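Local coordinates for protein putative isocitrate dehydrogenase, NAD-dependent (Methylococcus capsulatus, PDB 6LKY) that probably catalyses the NAD-dependent oxidative decarboxylation of isocitrate to 2-oxoglutarate, at residues A[259-264]-A[278-283]. The protein carries 1 engineered substitution. Numbering follows the deposited sequence.
Sequences FEAVHG and TAMIMA. With NAD (nicotinamide-adenine-dinucleotide), chain C.
A283, A261 and A279 bring the end of strand 259-261 close against the opening of helix 278-290, over residues 278-283, the two running nearly antiparallel with their axes 6.5 Å apart. The methyl groups do the spacing: A283 CB sits 3.4 Å from E260 O, and A261 CB meets A279 CB at 3.7 Å. M280 lies alongside them. With CG anti to the backbone N (chi1 -157°) and bends further out, its chain folds back along the strand, placing SD 4.0 Å from A261 N and CE near E260 CA. No direct hydrogen bond crosses here; the one polar link is a water that accepts from M280 N and lies at the edge of the H263 ring, 3.0 Å from NE2.

H263 carries the contact over to the cofactor. Its ring has A261 CB over one face and N7A of the NAD adenine over the opposite face, both offset toward the rim, while ND1 donates in the ring plane to a lone pair of G264 O, which helps fix the ring's rotation. G264 N in turn binds O2A of the NAD diphosphate at 2.8 Å. The CB of E260 turns away from the helix, and its extended chain brings OE1 close to O7N of the nicotinamide amide, the carboxylate held by salt bridges to K66 and R85.

This is where the NAD-binding loop leaves strand 257-261, which lies between strands 63-66 and 248-252 in the large mixed sheet. Helix 278-290 packs on that sheet, touching A248 through M282 and A283, and is flanked by helix 13-26 at M280 and I281 and by helix 294-310 at T278, I281 and M282.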
ATOM      1  N   PHE A 259     -19.525  13.962   0.082  1.00 22.72           N
ATOM      2  CA  PHE A 259     -18.242  14.470   0.548  1.00 28.20           C
ATOM      3  C   PHE A 259     -17.957  13.950   1.949  1.00 27.63           C
ATOM      4  O   PHE A 259     -18.873  13.842   2.771  1.00 26.24           O
ATOM      5  CB  PHE A 259     -18.230  16.005   0.474  1.00 25.98           C
ATOM      6  CG  PHE A 259     -18.478  16.505  -0.912  1.00 25.80           C
ATOM      7  CD1 PHE A 259     -19.771  16.631  -1.392  1.00 20.41           C
ATOM      8  CD2 PHE A 259     -17.420  16.757  -1.767  1.00 26.55           C
ATOM      9  CE1 PHE A 259     -20.003  17.044  -2.686  1.00 27.79           C
ATOM     10  CE2 PHE A 259     -17.642  17.170  -3.066  1.00 28.28           C
ATOM     11  CZ  PHE A 259     -18.929  17.306  -3.531  1.00 24.41           C
ATOM     12  N   GLU A 260     -16.696  13.581   2.211  1.00 20.79           N
ATOM     13  CA  GLU A 260     -16.400  12.929   3.481  1.00 23.37           C
ATOM     14  C   GLU A 260     -14.926  13.087   3.827  1.00 24.51           C
ATOM     15  O   GLU A 260     -14.093  13.376   2.970  1.00 23.31           O
ATOM     16  CB  GLU A 260     -16.746  11.434   3.422  1.00 24.68           C
ATOM     17  CG  GLU A 260     -15.915  10.691   2.357  1.00 25.40           C
ATOM     18  CD  GLU A 260     -16.201   9.182   2.289  1.00 32.88           C
ATOM     19  OE1 GLU A 260     -16.627   8.598   3.311  1.00 31.38           O
ATOM     20  OE2 GLU A 260     -15.992   8.579   1.210  1.00 31.16           O
ATOM     21  N   ALA A 261     -14.612  12.866   5.103  1.00 26.57           N
ATOM     22  CA  ALA A 261     -13.220  12.645   5.462  1.00 32.41           C
ATOM     23  C   ALA A 261     -12.745  11.289   4.924  1.00 30.53           C
ATOM     24  O   ALA A 261     -13.532  10.373   4.664  1.00 29.34           O
ATOM     25  CB  ALA A 261     -13.025  12.720   6.981  1.00 25.76           C
ATOM     26  N   VAL A 262     -11.430  11.182   4.747  1.00 26.54           N
ATOM     27  CA  VAL A 262     -10.820   9.924   4.327  1.00 29.61           C
ATOM     28  C   VAL A 262     -10.772   8.924   5.478  1.00 32.22           C
ATOM     29  O   VAL A 262     -10.858   7.704   5.263  1.00 32.56           O
ATOM     30  CB  VAL A 262      -9.420  10.225   3.755  1.00 35.93           C
ATOM     31  CG1 VAL A 262      -8.539   8.992   3.767  1.00 39.60           C
ATOM     32  CG2 VAL A 262      -9.541  10.845   2.356  1.00 25.95           C
ATOM     33  N   HIS A 263     -10.657   9.413   6.709  1.00 22.03           N
ATOM     34  CA  HIS A 263     -10.439   8.549   7.853  1.00 28.89           C
ATOM     35  C   HIS A 263     -11.737   7.864   8.267  1.00 25.95           C
ATOM     36  O   HIS A 263     -12.824   8.158   7.755  1.00 22.05           O
ATOM     37  CB  HIS A 263      -9.835   9.346   9.014  1.00 31.47           C
ATOM     38  CG  HIS A 263     -10.719  10.441   9.538  1.00 29.56           C
ATOM     39  ND1 HIS A 263     -11.922  10.194  10.173  1.00 28.95           N
ATOM     40  CD2 HIS A 263     -10.554  11.785   9.555  1.00 29.73           C
ATOM     41  CE1 HIS A 263     -12.470  11.343  10.533  1.00 27.55           C
ATOM     42  NE2 HIS A 263     -11.657  12.323  10.177  1.00 33.05           N
ATOM     43  N   GLY A 264     -11.610   6.946   9.222  1.00 23.54           N
ATOM     44  CA  GLY A 264     -12.734   6.219   9.764  1.00 24.17           C
ATOM     45  C   GLY A 264     -13.278   6.792  11.059  1.00 28.42           C
ATOM     46  O   GLY A 264     -13.074   7.965  11.394  1.00 24.83           O
ATOM     47  N   THR A 278     -10.006  18.755  10.903  1.00 28.43           N
ATOM     48  CA  THR A 278      -9.540  19.332   9.646  1.00 29.82           C
ATOM     49  C   THR A 278     -10.072  18.566   8.445  1.00 31.09           C
ATOM     50  O   THR A 278     -10.549  19.170   7.480  1.00 32.59           O
ATOM     51  CB  THR A 278      -8.016  19.345   9.626  1.00 40.24           C
ATOM     52  OG1 THR A 278      -7.537  20.075  10.762  1.00 33.97           O
ATOM     53  CG2 THR A 278      -7.492  19.956   8.325  1.00 31.75           C
ATOM     54  N   ALA A 279      -9.975  17.232   8.475  1.00 29.58           N
ATOM     55  CA  ALA A 279     -10.411  16.432   7.332  1.00 30.85           C
ATOM     56  C   ALA A 279     -11.879  16.684   7.011  1.00 27.75           C
ATOM     57  O   ALA A 279     -12.245  16.908   5.849  1.00 27.79           O
ATOM     58  CB  ALA A 279     -10.162  14.947   7.602  1.00 23.80           C
ATOM     59  N   MET A 280     -12.738  16.676   8.036  1.00 29.34           N
ATOM     60  CA  MET A 280     -14.158  16.930   7.799  1.00 27.25           C
ATOM     61  C   MET A 280     -14.390  18.348   7.292  1.00 29.27           C
ATOM     62  O   MET A 280     -15.225  18.575   6.404  1.00 29.38           O
ATOM     63  CB  MET A 280     -14.959  16.687   9.077  1.00 27.60           C
ATOM     64  CG  MET A 280     -16.424  16.389   8.797  1.00 26.26           C
ATOM     65  SD  MET A 280     -16.623  14.748   8.048  1.00 30.78           S
ATOM     66  CE  MET A 280     -17.685  15.124   6.645  1.00 23.93           C
ATOM     67  N   ILE A 281     -13.636  19.313   7.823  1.00 32.20           N
ATOM     68  CA  ILE A 281     -13.781  20.696   7.379  1.00 37.59           C
ATOM     69  C   ILE A 281     -13.352  20.843   5.916  1.00 30.61           C
ATOM     70  O   ILE A 281     -14.033  21.507   5.126  1.00 29.55           O
ATOM     71  CB  ILE A 281     -13.004  21.618   8.341  1.00 35.82           C
ATOM     72  CG1 ILE A 281     -13.735  21.671   9.689  1.00 29.00           C
ATOM     73  CG2 ILE A 281     -12.900  23.014   7.799  1.00 33.94           C
ATOM     74  CD1 ILE A 281     -12.834  21.907  10.890  1.00 30.78           C
ATOM     75  N   MET A 282     -12.256  20.178   5.520  1.00 32.32           N
ATOM     76  CA  MET A 282     -11.814  20.189   4.123  1.00 25.87           C
ATOM     77  C   MET A 282     -12.818  19.487   3.219  1.00 31.80           C
ATOM     78  O   MET A 282     -13.020  19.901   2.069  1.00 33.60           O
ATOM     79  CB  MET A 282     -10.437  19.534   3.983  1.00 31.31           C
ATOM     80  CG  MET A 282      -9.268  20.298   4.613  1.00 31.67           C
ATOM     81  SD  MET A 282      -9.074  21.992   3.971  1.00 41.98           S
ATOM     82  CE  MET A 282      -8.418  21.632   2.333  1.00 45.95           C
ATOM     83  N   ALA A 283     -13.462  18.425   3.717  1.00 29.96           N
ATOM     84  CA  ALA A 283     -14.551  17.820   2.957  1.00 28.05           C
ATOM     85  C   ALA A 283     -15.657  18.837   2.713  1.00 30.99           C
ATOM     86  O   ALA A 283     -16.217  18.912   1.610  1.00 30.06           O
ATOM     87  CB  ALA A 283     -15.099  16.584   3.686  1.00 18.60           C
TER
HETATM   88  PA  NAD C 501      -9.437   4.921  11.476  1.00 28.31           P
HETATM   89  O1A NAD C 501     -10.789   5.006  12.140  1.00 26.13           O
HETATM   90  O2A NAD C 501      -9.315   5.931  10.375  1.00 28.02           O
HETATM   91  O5B NAD C 501      -8.295   5.081  12.586  1.00 27.75           O
HETATM   92  C5B NAD C 501      -6.934   4.939  12.190  1.00 29.52           C
HETATM   93  C4B NAD C 501      -6.064   5.751  13.128  1.00 34.17           C
HETATM   94  O4B NAD C 501      -6.211   7.134  12.747  1.00 29.16           O
HETATM   95  C3B NAD C 501      -6.552   5.589  14.562  1.00 27.47           C
HETATM   96  O3B NAD C 501      -5.454   5.494  15.458  1.00 35.01           O
HETATM   97  C2B NAD C 501      -7.342   6.865  14.807  1.00 32.21           C
HETATM   98  O2B NAD C 501      -7.370   7.286  16.180  1.00 34.14           O
HETATM   99  C1B NAD C 501      -6.692   7.872  13.869  1.00 25.05           C
HETATM  100  N9A NAD C 501      -7.770   8.794  13.540  1.00 29.08           N
HETATM  101  C8A NAD C 501      -8.426   8.709  12.222  1.00 28.48           C
HETATM  102  N7A NAD C 501      -9.234   9.940  12.305  1.00 25.48           N
HETATM  103  C5A NAD C 501      -8.256  10.948  12.699  1.00 32.06           C
HETATM  104  C6A NAD C 501      -8.909  12.075  13.481  1.00 25.57           C
HETATM  105  N6A NAD C 501      -9.686  12.910  12.550  1.00 25.00           N
HETATM  106  N1A NAD C 501      -7.830  12.877  14.076  1.00 28.51           N
HETATM  107  C2A NAD C 501      -6.998  12.148  15.054  1.00 30.51           C
HETATM  108  N3A NAD C 501      -7.275  10.709  15.034  1.00 33.03           N
HETATM  109  C4A NAD C 501      -7.368  10.204  13.666  1.00 32.69           C
HETATM  110  O3  NAD C 501      -9.223   3.486  10.789  1.00 25.92           O
HETATM  111  PN  NAD C 501      -9.544   2.066  11.445  1.00 22.18           P
HETATM  112  O1N NAD C 501      -9.328   2.016  12.924  1.00 21.93           O
HETATM  113  O2N NAD C 501      -8.666   1.074  10.699  1.00 26.91           O
HETATM  114  O5D NAD C 501     -11.093   1.765  11.141  1.00 23.39           O
HETATM  115  C5D NAD C 501     -12.109   2.156  12.080  1.00 22.79           C
HETATM  116  C4D NAD C 501     -13.477   2.042  11.420  1.00 24.53           C
HETATM  117  O4D NAD C 501     -13.689   3.098  10.467  1.00 23.45           O
HETATM  118  C3D NAD C 501     -13.624   0.714  10.674  1.00 24.28           C
HETATM  119  O3D NAD C 501     -14.888   0.160  11.027  1.00 22.16           O
HETATM  120  C2D NAD C 501     -13.612   1.131   9.214  1.00 22.63           C
HETATM  121  O2D NAD C 501     -14.399   0.298   8.365  1.00 21.40           O
HETATM  122  C1D NAD C 501     -14.208   2.531   9.251  1.00 25.10           C
HETATM  123  N1N NAD C 501     -13.854   3.230   7.989  1.00 26.09           N
HETATM  124  C2N NAD C 501     -14.672   4.403   7.716  1.00 24.77           C
HETATM  125  C3N NAD C 501     -14.318   4.839   6.313  1.00 29.98           C
HETATM  126  C7N NAD C 501     -15.365   5.756   5.673  1.00 28.19           C
HETATM  127  O7N NAD C 501     -14.772   6.765   4.865  1.00 38.03           O
HETATM  128  N7N NAD C 501     -16.283   6.299   6.672  1.00 17.60           N
HETATM  129  C4N NAD C 501     -12.887   5.332   6.168  1.00 24.63           C
HETATM  130  C5N NAD C 501     -11.887   4.390   6.810  1.00 24.98           C
HETATM  131  C6N NAD C 501     -12.392   3.449   7.907  1.00 24.58           C
HETATM  132  O   HOH W   1     -12.057  15.319  10.564  1.00 28.51           O